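Local coordinates for protein Phikz039 (Pseudomonas phage phikz, PDB 3ZBQ) that belongs to the phage tubulin-like proteins and holds guanosine-5'-diphosphate in the nucleotide pocket of a tubulin-type fold, at residues Ile19-His27 with Asn179-Val190; Pro114-Gln122 with Phe151-Met162. One frame throughout, in Å; residues are numbered along the deposited sequence.

Contact 1 of 2, residues Ile19-His27 with Asn179-Val190; sequences IGELFHGYH and NQNILEVLNALV. With GDP (guanosine-5'-diphosphate), chain B.
OD1 of N179, against which I19 rests its CD1 methyl, is gripped by two N-H groups of the guanine of GDP. The bond from GDP N1 to N179 OD1 is short, 2.6 Å, and fairly straight (159°), whereas the one from GDP N2 is weak. In this tubulin-like fold residues 19-23 of helix 13-23 cross residues 179-190 of helix 175-192, the probable counterpart of the central helix of tubulins, at -62°. Asparagine suits the border of pocket and core: its amide reads the base while its CB lies 3.9 Å from CD1 of L22.

Behind it the packing is knobs-into-holes. I19 fills a hole among N179, I182, L183 and L186; its CG2 branch, anti to the backbone N, comes within 3.6 Å of CD1 of L186. F23 fills the next hole, its ring also swung anti to the backbone N. CB of L186 lies over one ring face in a CH-pi contact, 3.9 Å from the F23 centroid, and CB of Y26 sits over the rim of the opposite face. Y26 is brought there by a type II turn from F23, in which G25 tolerates the positive phi.

At the far end H27, tied through NE2 to O of T7, turns a ring face to CG2 of V190. The Y26 ring meets N187 edge-on, CD2 lying 3.7 Å from N187 ND2 with ring and amide planes 83° apart.

Contact 2 of 2, residues Pro114-Gln122 with Phe151-Met162; sequences PSLVSHLQQ and FEGVSSVSKVPM
Q121 and S158 meet in the tight, buried part of this contact, where residues 114-122 and 151-158 of helices 109-122 and 138-158 run nearly parallel (crossing angle -18°, closest axis approach 9.2 Å). They are successive helices of a Rossmann-like beta-alpha-beta arrangement, joined through strand 127-133. The extended side chain of Q121 carries its amide across to the end of the second helix, where NE2 bonds to OG of S158 at 3.0 Å. That oxygen lies only 9° out of the amide plane. A second bond, from Q121 NE2 to the carbonyl O of V160, is weak, and CG1 of V160 lies 3.6 Å from CD of Q121.

S158 OG takes the crowded position between its own backbone N and carbonyl carbon (chi1 70°), from which it bonds back to O of V154 at 2.7 Å. The helix ends here in a Schellman motif, with K159 at positive phi, and the chain then turns inward through V160 to M162.

The small S118 lets CG1 of V154 approach its CA to 3.7 Å. Deeper in, V117 CG2 and the M162 CE methyl touch at 3.8 Å, their side chains crossing at about a right angle, and P114 CG lies loosely at the edge of the F151 ring. The outer side is looser. Exposed Q122 lays its CG by S158, and its OE1 accepts a bond from OG of S118 in the carbonyl plane, while V157 offers only a distant methyl.

Because S158 OG gives its proton to V154 O, it receives the Q121 N-H as an acceptor; this relay gives the buried Q121 amide N-H a partner, uses both the proton and a lone pair of the S158 hydroxyl, and links the last turns of both helices.

How the contacts relate
From the N terminus the chain runs through strand 7-12 into helix 13-23, whose end and following turn form the first half of contact 1. It then builds most of the nucleotide-binding part of the fold before helix 175-192 returns to close that long loop. Contact 2 is nested inside it: helix 109-122 leads through strand 127-133 to helix 138-158, closing a short loop of 28 residues. The pairs do not touch. Their centres are 23 Å apart, on opposite sides of the chain's centre, and they pack on opposite faces of the parallel part of the sheet: I182 and L186 reach V130 of strand 127-133, whereas V117 and M162 reach its neighbour S129.

Contact 1 of 2, residues Ile19-His27 with Asn179-Val190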
loop_
_atom_site.group_PDB
_atom_site.type_symbol
_atom_site.label_atom_id
_atom_site.label_comp_id
_atom_site.label_asym_id
_atom_site.label_seq_id
_atom_site.Cartn_x
_atom_site.Cartn_y
_atom_site.Cartn_z
ATOM N N ILE A 19 0.079 -10.883 4.870
ATOM C CA ILE A 19 1.466 -10.428 4.870
ATOM C C ILE A 19 1.971 -10.306 6.312
ATOM O O ILE A 19 3.092 -10.712 6.632
ATOM C CB ILE A 19 1.610 -9.079 4.157
ATOM C CG1 ILE A 19 1.307 -9.218 2.659
ATOM C CG2 ILE A 19 3.003 -8.498 4.400
ATOM C CD1 ILE A 19 2.222 -10.192 1.936
ATOM N N GLY A 20 1.134 -9.756 7.186
ATOM C CA GLY A 20 1.502 -9.580 8.585
ATOM C C GLY A 20 1.764 -10.902 9.283
ATOM O O GLY A 20 2.659 -11.018 10.106
ATOM N N GLU A 21 0.974 -11.915 8.947
ATOM C CA GLU A 21 1.180 -13.227 9.530
ATOM C C GLU A 21 2.520 -13.795 9.090
ATOM O O GLU A 21 3.226 -14.403 9.889
ATOM C CB GLU A 21 0.044 -14.181 9.144
ATOM C CG GLU A 21 0.207 -15.573 9.737
ATOM C CD GLU A 21 -0.863 -16.552 9.278
ATOM O OE1 GLU A 21 -1.664 -16.204 8.382
ATOM O OE2 GLU A 21 -0.895 -17.678 9.820
ATOM N N LEU A 22 2.875 -13.584 7.824
ATOM C CA LEU A 22 4.168 -14.036 7.309
ATOM C C LEU A 22 5.328 -13.229 7.906
ATOM O O LEU A 22 6.436 -13.735 8.032
ATOM C CB LEU A 22 4.220 -13.949 5.778
ATOM C CG LEU A 22 3.240 -14.844 5.015
ATOM C CD1 LEU A 22 3.336 -14.627 3.508
ATOM C CD2 LEU A 22 3.495 -16.306 5.358
ATOM N N PHE A 23 5.057 -11.981 8.274
ATOM C CA PHE A 23 6.101 -11.058 8.725
ATOM C C PHE A 23 6.297 -11.142 10.236
ATOM O O PHE A 23 7.185 -10.496 10.799
ATOM C CB PHE A 23 5.729 -9.626 8.331
ATOM C CG PHE A 23 6.834 -8.624 8.546
ATOM C CD1 PHE A 23 8.008 -8.700 7.808
ATOM C CD2 PHE A 23 6.693 -7.604 9.477
ATOM C CE1 PHE A 23 9.026 -7.770 7.990
ATOM C CE2 PHE A 23 7.711 -6.673 9.670
ATOM C CZ PHE A 23 8.873 -6.760 8.925
ATOM N N HIS A 24 5.472 -11.948 10.893
ATOM C CA HIS A 24 5.466 -11.971 12.352
ATOM C C HIS A 24 6.818 -12.336 12.964
ATOM O O HIS A 24 7.446 -13.325 12.579
ATOM C CB HIS A 24 4.404 -12.918 12.888
ATOM C CG HIS A 24 4.437 -13.046 14.377
ATOM N ND1 HIS A 24 3.920 -12.083 15.217
ATOM C CD2 HIS A 24 4.969 -14.001 15.176
ATOM C CE1 HIS A 24 4.111 -12.451 16.472
ATOM N NE2 HIS A 24 4.746 -13.610 16.474
ATOM N N GLY A 25 7.255 -11.539 13.932
ATOM C CA GLY A 25 8.532 -11.776 14.579
ATOM C C GLY A 25 9.635 -10.896 14.023
ATOM O O GLY A 25 10.700 -10.775 14.625
ATOM N N TYR A 26 9.383 -10.278 12.873
ATOM C CA TYR A 26 10.363 -9.376 12.272
ATOM C C TYR A 26 10.244 -7.973 12.843
ATOM O O TYR A 26 11.135 -7.138 12.664
ATOM C CB TYR A 26 10.198 -9.344 10.757
ATOM C CG TYR A 26 10.813 -10.527 10.060
ATOM C CD1 TYR A 26 10.196 -11.775 10.086
ATOM C CD2 TYR A 26 12.022 -10.403 9.387
ATOM C CE1 TYR A 26 10.765 -12.862 9.454
ATOM C CE2 TYR A 26 12.597 -11.481 8.751
ATOM C CZ TYR A 26 11.964 -12.708 8.789
ATOM O OH TYR A 26 12.531 -13.789 8.158
ATOM N N HIS A 27 9.143 -7.717 13.539
ATOM C CA HIS A 27 8.915 -6.402 14.135
ATOM C C HIS A 27 7.799 -6.481 15.161
ATOM O O HIS A 27 6.750 -7.064 14.898
ATOM C CB HIS A 27 8.543 -5.384 13.056
ATOM C CG HIS A 27 8.607 -3.963 13.515
ATOM N ND1 HIS A 27 9.793 -3.351 13.866
ATOM C CD2 HIS A 27 7.637 -3.031 13.674
ATOM C CE1 HIS A 27 9.548 -2.102 14.226
ATOM N NE2 HIS A 27 8.249 -1.883 14.119
ATOM N N ASN A 179 4.395 -12.185 -2.233
ATOM C CA ASN A 179 4.502 -12.072 -0.781
ATOM C C ASN A 179 5.947 -12.055 -0.320
ATOM O O ASN A 179 6.324 -11.283 0.565
ATOM C CB ASN A 179 3.750 -13.209 -0.089
ATOM C CG ASN A 179 2.277 -13.157 -0.351
ATOM O OD1 ASN A 179 1.772 -12.158 -0.853
ATOM N ND2 ASN A 179 1.568 -14.230 -0.014
ATOM N N GLN A 180 6.760 -12.917 -0.919
ATOM C CA GLN A 180 8.173 -12.969 -0.562
ATOM C C GLN A 180 8.888 -11.657 -0.889
ATOM O O GLN A 180 9.704 -11.169 -0.091
ATOM C CB GLN A 180 8.859 -14.155 -1.247
ATOM C CG GLN A 180 10.360 -14.258 -0.957
ATOM C CD GLN A 180 10.680 -14.394 0.531
ATOM O OE1 GLN A 180 11.647 -13.808 1.025
ATOM N NE2 GLN A 180 9.875 -15.168 1.244
ATOM N N ASN A 181 8.590 -11.077 -2.050
ATOM C CA ASN A 181 9.177 -9.782 -2.382
ATOM C C ASN A 181 8.741 -8.710 -1.391
ATOM O O ASN A 181 9.539 -7.878 -0.963
ATOM C CB ASN A 181 8.880 -9.348 -3.822
ATOM C CG ASN A 181 9.845 -8.253 -4.308
ATOM O OD1 ASN A 181 9.458 -7.099 -4.523
ATOM N ND2 ASN A 181 11.114 -8.618 -4.462
ATOM N N ILE A 182 7.478 -8.754 -0.994
ATOM C CA ILE A 182 6.974 -7.804 -0.012
ATOM C C ILE A 182 7.670 -7.941 1.346
ATOM O O ILE A 182 8.011 -6.941 1.975
ATOM C CB ILE A 182 5.439 -7.922 0.123
ATOM C CG1 ILE A 182 4.769 -7.311 -1.122
ATOM C CG2 ILE A 182 4.968 -7.238 1.403
ATOM C CD1 ILE A 182 3.262 -7.530 -1.200
ATOM N N LEU A 183 7.897 -9.173 1.797
ATOM C CA LEU A 183 8.589 -9.392 3.073
ATOM C C LEU A 183 10.005 -8.829 3.014
ATOM O O LEU A 183 10.494 -8.205 3.976
ATOM C CB LEU A 183 8.633 -10.881 3.407
ATOM C CG LEU A 183 7.253 -11.510 3.572
ATOM C CD1 LEU A 183 7.386 -13.008 3.756
ATOM C CD2 LEU A 183 6.503 -10.889 4.748
ATOM N N GLU A 184 10.664 -9.045 1.879
ATOM C CA GLU A 184 11.998 -8.489 1.679
ATOM C C GLU A 184 11.973 -6.971 1.828
ATOM O O GLU A 184 12.881 -6.381 2.417
ATOM C CB GLU A 184 12.543 -8.879 0.300
ATOM C CG GLU A 184 12.861 -10.355 0.159
ATOM C CD GLU A 184 14.294 -10.600 -0.255
ATOM O OE1 GLU A 184 14.796 -9.853 -1.130
ATOM O OE2 GLU A 184 14.918 -11.532 0.303
ATOM N N VAL A 185 10.935 -6.334 1.296
ATOM C CA VAL A 185 10.805 -4.882 1.389
ATOM C C VAL A 185 10.544 -4.432 2.829
ATOM O O VAL A 185 11.182 -3.502 3.313
ATOM C CB VAL A 185 9.703 -4.348 0.442
ATOM C CG1 VAL A 185 9.327 -2.914 0.793
ATOM C CG2 VAL A 185 10.153 -4.455 -1.018
ATOM N N LEU A 186 9.613 -5.099 3.508
ATOM C CA LEU A 186 9.286 -4.758 4.897
ATOM C C LEU A 186 10.512 -4.918 5.793
ATOM O O LEU A 186 10.822 -4.047 6.628
ATOM C CB LEU A 186 8.119 -5.621 5.396
ATOM C CG LEU A 186 6.771 -5.321 4.753
ATOM C CD1 LEU A 186 5.718 -6.330 5.206
ATOM C CD2 LEU A 186 6.337 -3.902 5.089
ATOM N N ASN A 187 11.244 -6.008 5.601
ATOM C CA ASN A 187 12.482 -6.195 6.339
ATOM C C ASN A 187 13.473 -5.069 6.085
ATOM O O ASN A 187 14.101 -4.559 7.016
ATOM C CB ASN A 187 13.129 -7.531 5.990
ATOM C CG ASN A 187 14.387 -7.779 6.784
ATOM O OD1 ASN A 187 15.469 -7.970 6.221
ATOM N ND2 ASN A 187 14.260 -7.755 8.111
ATOM N N ALA A 188 13.624 -4.682 4.824
ATOM C CA ALA A 188 14.592 -3.636 4.490
ATOM C C ALA A 188 14.169 -2.312 5.113
ATOM O O ALA A 188 14.993 -1.577 5.664
ATOM C CB ALA A 188 14.726 -3.501 2.985
ATOM N N LEU A 189 12.879 -2.008 5.020
ATOM C CA LEU A 189 12.344 -0.767 5.567
ATOM C C LEU A 189 12.522 -0.683 7.082
ATOM O O LEU A 189 12.946 0.355 7.610
ATOM C CB LEU A 189 10.868 -0.616 5.176
ATOM C CG LEU A 189 10.615 -0.214 3.715
ATOM C CD1 LEU A 189 9.110 -0.165 3.431
ATOM C CD2 LEU A 189 11.277 1.131 3.383
ATOM N N VAL A 190 12.211 -1.774 7.779
ATOM C CA VAL A 190 12.400 -1.814 9.229
ATOM C C VAL A 190 13.858 -1.507 9.603
ATOM O O VAL A 190 14.115 -0.736 10.534
ATOM C CB VAL A 190 11.948 -3.163 9.814
ATOM C CG1 VAL A 190 12.426 -3.307 11.240
ATOM C CG2 VAL A 190 10.423 -3.279 9.747
HETATM P PB GDP B . -9.745 -6.734 1.415
HETATM O O1B GDP B . -9.830 -7.592 2.651
HETATM O O2B GDP B . -8.710 -5.643 1.599
HETATM O O3B GDP B . -11.082 -6.136 1.053
HETATM O O3A GDP B . -9.293 -7.602 0.139
HETATM P PA GDP B . -8.111 -8.691 0.102
HETATM O O1A GDP B . -8.284 -9.888 1.006
HETATM O O2A GDP B . -6.777 -8.014 0.341
HETATM O "O5'" GDP B . -8.188 -9.192 -1.410
HETATM C "C5'" GDP B . -8.122 -8.278 -2.498
HETATM C "C4'" GDP B . -7.113 -8.795 -3.521
HETATM O "O4'" GDP B . -5.798 -8.725 -2.968
HETATM C "C3'" GDP B . -7.301 -10.254 -3.891
HETATM O "O3'" GDP B . -8.234 -10.375 -4.977
HETATM C "C2'" GDP B . -5.907 -10.680 -4.284
HETATM O "O2'" GDP B . -5.648 -10.276 -5.630
HETATM C "C1'" GDP B . -5.002 -9.811 -3.440
HETATM N N9 GDP B . -4.497 -10.520 -2.245
HETATM C C8 GDP B . -5.175 -10.873 -1.136
HETATM N N7 GDP B . -4.359 -11.490 -0.246
HETATM C C5 GDP B . -3.122 -11.521 -0.781
HETATM C C6 GDP B . -1.785 -12.023 -0.387
HETATM O O6 GDP B . -1.601 -12.578 0.726
HETATM N N1 GDP B . -0.776 -11.839 -1.258
HETATM C C2 GDP B . -0.942 -11.239 -2.456
HETATM N N2 GDP B . 0.112 -11.098 -3.297
HETATM N N3 GDP B . -2.131 -10.760 -2.877
HETATM C C4 GDP B . -3.227 -10.876 -2.096
#

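Contact 2 of 2, residues Pro114-Gln122 with Phe151-Met162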
loop_
_atom_site.group_PDB
_atom_site.type_symbol
_atom_site.label_atom_id
_atom_site.label_comp_id
_atom_site.label_asym_id
_atom_site.label_seq_id
_atom_site.Cartn_x
_atom_site.Cartn_y
_atom_site.Cartn_z
ATOM N N PRO A 114 -5.355 3.691 2.757
ATOM C CA PRO A 114 -5.204 5.080 2.311
ATOM C C PRO A 114 -5.840 6.092 3.265
ATOM O O PRO A 114 -5.329 7.206 3.380
ATOM C CB PRO A 114 -5.907 5.084 0.955
ATOM C CG PRO A 114 -5.719 3.675 0.444
ATOM C CD PRO A 114 -5.864 2.814 1.686
ATOM N N SER A 115 -6.921 5.721 3.945
ATOM C CA SER A 115 -7.503 6.627 4.937
ATOM C C SER A 115 -6.566 6.860 6.108
ATOM O O SER A 115 -6.475 7.982 6.616
ATOM C CB SER A 115 -8.851 6.121 5.446
ATOM O OG SER A 115 -9.771 6.024 4.381
ATOM N N LEU A 116 -5.871 5.810 6.544
ATOM C CA LEU A 116 -4.878 5.962 7.600
ATOM C C LEU A 116 -3.713 6.813 7.116
ATOM O O LEU A 116 -3.243 7.677 7.848
ATOM C CB LEU A 116 -4.371 4.613 8.117
ATOM C CG LEU A 116 -5.311 3.868 9.068
ATOM C CD1 LEU A 116 -4.919 2.390 9.181
ATOM C CD2 LEU A 116 -5.320 4.514 10.446
ATOM N N VAL A 117 -3.258 6.584 5.885
ATOM C CA VAL A 117 -2.158 7.387 5.335
ATOM C C VAL A 117 -2.538 8.860 5.323
ATOM O O VAL A 117 -1.747 9.729 5.716
ATOM C CB VAL A 117 -1.796 6.954 3.905
ATOM C CG1 VAL A 117 -0.713 7.878 3.333
ATOM C CG2 VAL A 117 -1.301 5.531 3.904
ATOM N N SER A 118 -3.760 9.139 4.885
ATOM C CA SER A 118 -4.240 10.512 4.821
ATOM C C SER A 118 -4.267 11.156 6.204
ATOM O O SER A 118 -3.772 12.271 6.393
ATOM C CB SER A 118 -5.631 10.575 4.192
ATOM O OG SER A 118 -6.021 11.925 4.022
ATOM N N HIS A 119 -4.834 10.441 7.167
ATOM C CA HIS A 119 -4.924 10.944 8.533
ATOM C C HIS A 119 -3.532 11.174 9.099
ATOM O O HIS A 119 -3.256 12.225 9.672
ATOM C CB HIS A 119 -5.681 9.963 9.426
ATOM C CG HIS A 119 -5.874 10.454 10.825
ATOM N ND1 HIS A 119 -7.010 11.124 11.223
ATOM C CD2 HIS A 119 -5.066 10.397 11.910
ATOM C CE1 HIS A 119 -6.901 11.447 12.501
ATOM N NE2 HIS A 119 -5.731 11.020 12.940
ATOM N N LEU A 120 -2.657 10.186 8.942
ATOM C CA LEU A 120 -1.302 10.295 9.493
ATOM C C LEU A 120 -0.533 11.451 8.862
ATOM O O LEU A 120 0.177 12.189 9.549
ATOM C CB LEU A 120 -0.530 8.989 9.293
ATOM C CG LEU A 120 -0.988 7.734 10.030
ATOM C CD1 LEU A 120 -0.447 6.500 9.320
ATOM C CD2 LEU A 120 -0.530 7.739 11.465
ATOM N N GLN A 121 -0.655 11.598 7.544
ATOM C CA GLN A 121 0.076 12.644 6.840
ATOM C C GLN A 121 -0.430 14.035 7.199
ATOM O O GLN A 121 0.354 14.986 7.290
ATOM C CB GLN A 121 0.098 12.385 5.322
ATOM C CG GLN A 121 0.983 11.183 4.993
ATOM C CD GLN A 121 1.420 11.091 3.552
ATOM O OE1 GLN A 121 2.430 10.443 3.257
ATOM N NE2 GLN A 121 0.657 11.697 2.640
ATOM N N GLN A 122 -1.729 14.149 7.454
ATOM C CA GLN A 122 -2.277 15.415 7.940
ATOM C C GLN A 122 -1.754 15.782 9.332
ATOM O O GLN A 122 -1.758 16.953 9.702
ATOM C CB GLN A 122 -3.808 15.387 7.919
ATOM C CG GLN A 122 -4.389 15.380 6.510
ATOM C CD GLN A 122 -5.885 15.155 6.510
ATOM O OE1 GLN A 122 -6.382 14.219 5.888
ATOM N NE2 GLN A 122 -6.611 16.011 7.217
ATOM N N PHE A 151 -4.462 7.334 -4.288
ATOM C CA PHE A 151 -3.114 7.779 -3.890
ATOM C C PHE A 151 -2.908 9.234 -4.271
ATOM O O PHE A 151 -2.285 10.009 -3.541
ATOM C CB PHE A 151 -2.036 6.940 -4.576
ATOM C CG PHE A 151 -2.135 5.458 -4.303
ATOM C CD1 PHE A 151 -2.748 4.975 -3.147
ATOM C CD2 PHE A 151 -1.586 4.550 -5.200
ATOM C CE1 PHE A 151 -2.825 3.606 -2.901
ATOM C CE2 PHE A 151 -1.657 3.174 -4.961
ATOM C CZ PHE A 151 -2.272 2.705 -3.809
ATOM N N GLU A 152 -3.417 9.601 -5.438
ATOM C CA GLU A 152 -3.283 10.963 -5.935
ATOM C C GLU A 152 -4.151 11.904 -5.114
ATOM O O GLU A 152 -3.727 13.012 -4.770
ATOM C CB GLU A 152 -3.675 11.016 -7.412
ATOM C CG GLU A 152 -3.056 12.163 -8.205
ATOM C CD GLU A 152 -1.638 11.864 -8.693
ATOM O OE1 GLU A 152 -0.829 11.308 -7.919
ATOM O OE2 GLU A 152 -1.321 12.201 -9.859
ATOM N N GLY A 153 -5.362 11.451 -4.793
ATOM C CA GLY A 153 -6.285 12.219 -3.972
ATOM C C GLY A 153 -5.764 12.426 -2.558
ATOM O O GLY A 153 -5.872 13.522 -1.993
ATOM N N VAL A 154 -5.199 11.372 -1.972
ATOM C CA VAL A 154 -4.636 11.475 -0.626
ATOM C C VAL A 154 -3.406 12.396 -0.622
ATOM O O VAL A 154 -3.221 13.188 0.306
ATOM C CB VAL A 154 -4.305 10.080 -0.030
ATOM C CG1 VAL A 154 -3.468 10.215 1.242
ATOM C CG2 VAL A 154 -5.600 9.299 0.252
ATOM N N SER A 155 -2.581 12.305 -1.666
ATOM C CA SER A 155 -1.437 13.210 -1.803
ATOM C C SER A 155 -1.923 14.655 -1.779
ATOM O O SER A 155 -1.355 15.517 -1.088
ATOM C CB SER A 155 -0.692 12.958 -3.120
ATOM O OG SER A 155 -0.167 11.644 -3.193
ATOM N N SER A 156 -2.968 14.920 -2.553
ATOM C CA SER A 156 -3.525 16.262 -2.664
ATOM C C SER A 156 -4.145 16.756 -1.365
ATOM O O SER A 156 -3.858 17.865 -0.927
ATOM C CB SER A 156 -4.556 16.333 -3.790
ATOM O OG SER A 156 -3.970 16.007 -5.036
ATOM N N VAL A 157 -4.999 15.938 -0.758
ATOM C CA VAL A 157 -5.732 16.337 0.439
ATOM C C VAL A 157 -4.814 16.505 1.653
ATOM O O VAL A 157 -4.955 17.462 2.429
ATOM C CB VAL A 157 -6.874 15.342 0.746
ATOM C CG1 VAL A 157 -7.439 15.598 2.124
ATOM C CG2 VAL A 157 -7.958 15.463 -0.320
ATOM N N SER A 158 -3.845 15.601 1.798
ATOM C CA SER A 158 -2.927 15.671 2.933
ATOM C C SER A 158 -1.763 16.615 2.670
ATOM O O SER A 158 -1.000 16.924 3.595
ATOM C CB SER A 158 -2.409 14.286 3.336
ATOM O OG SER A 158 -1.518 13.752 2.376
ATOM N N LYS A 159 -1.634 17.067 1.419
ATOM C CA LYS A 159 -0.580 18.009 1.008
ATOM C C LYS A 159 0.829 17.457 1.197
ATOM O O LYS A 159 1.787 18.211 1.411
ATOM C CB LYS A 159 -0.732 19.342 1.739
ATOM C CG LYS A 159 -2.166 19.851 1.762
ATOM C CD LYS A 159 -2.269 21.113 2.571
ATOM C CE LYS A 159 -3.707 21.419 2.866
ATOM N NZ LYS A 159 -3.849 22.764 3.482
ATOM N N VAL A 160 0.944 16.137 1.114
ATOM C CA VAL A 160 2.206 15.437 1.289
ATOM C C VAL A 160 2.188 14.319 0.261
ATOM O O VAL A 160 1.204 13.575 0.191
ATOM C CB VAL A 160 2.296 14.800 2.694
ATOM C CG1 VAL A 160 3.524 13.906 2.802
ATOM C CG2 VAL A 160 2.311 15.855 3.790
ATOM N N PRO A 161 3.254 14.192 -0.549
ATOM C CA PRO A 161 3.266 13.123 -1.559
ATOM C C PRO A 161 3.073 11.756 -0.910
ATOM O O PRO A 161 3.738 11.418 0.075
ATOM C CB PRO A 161 4.673 13.226 -2.168
ATOM C CG PRO A 161 5.079 14.654 -1.915
ATOM C CD PRO A 161 4.504 14.975 -0.564
ATOM N N MET A 162 2.141 10.977 -1.440
ATOM C CA MET A 162 1.922 9.651 -0.910
ATOM C C MET A 162 2.916 8.697 -1.553
ATOM O O MET A 162 2.967 8.572 -2.776
ATOM C CB MET A 162 0.482 9.193 -1.180
ATOM C CG MET A 162 0.194 7.879 -0.563
ATOM S SD MET A 162 -1.552 7.500 -0.578
ATOM C CE MET A 162 -1.433 5.859 0.110
#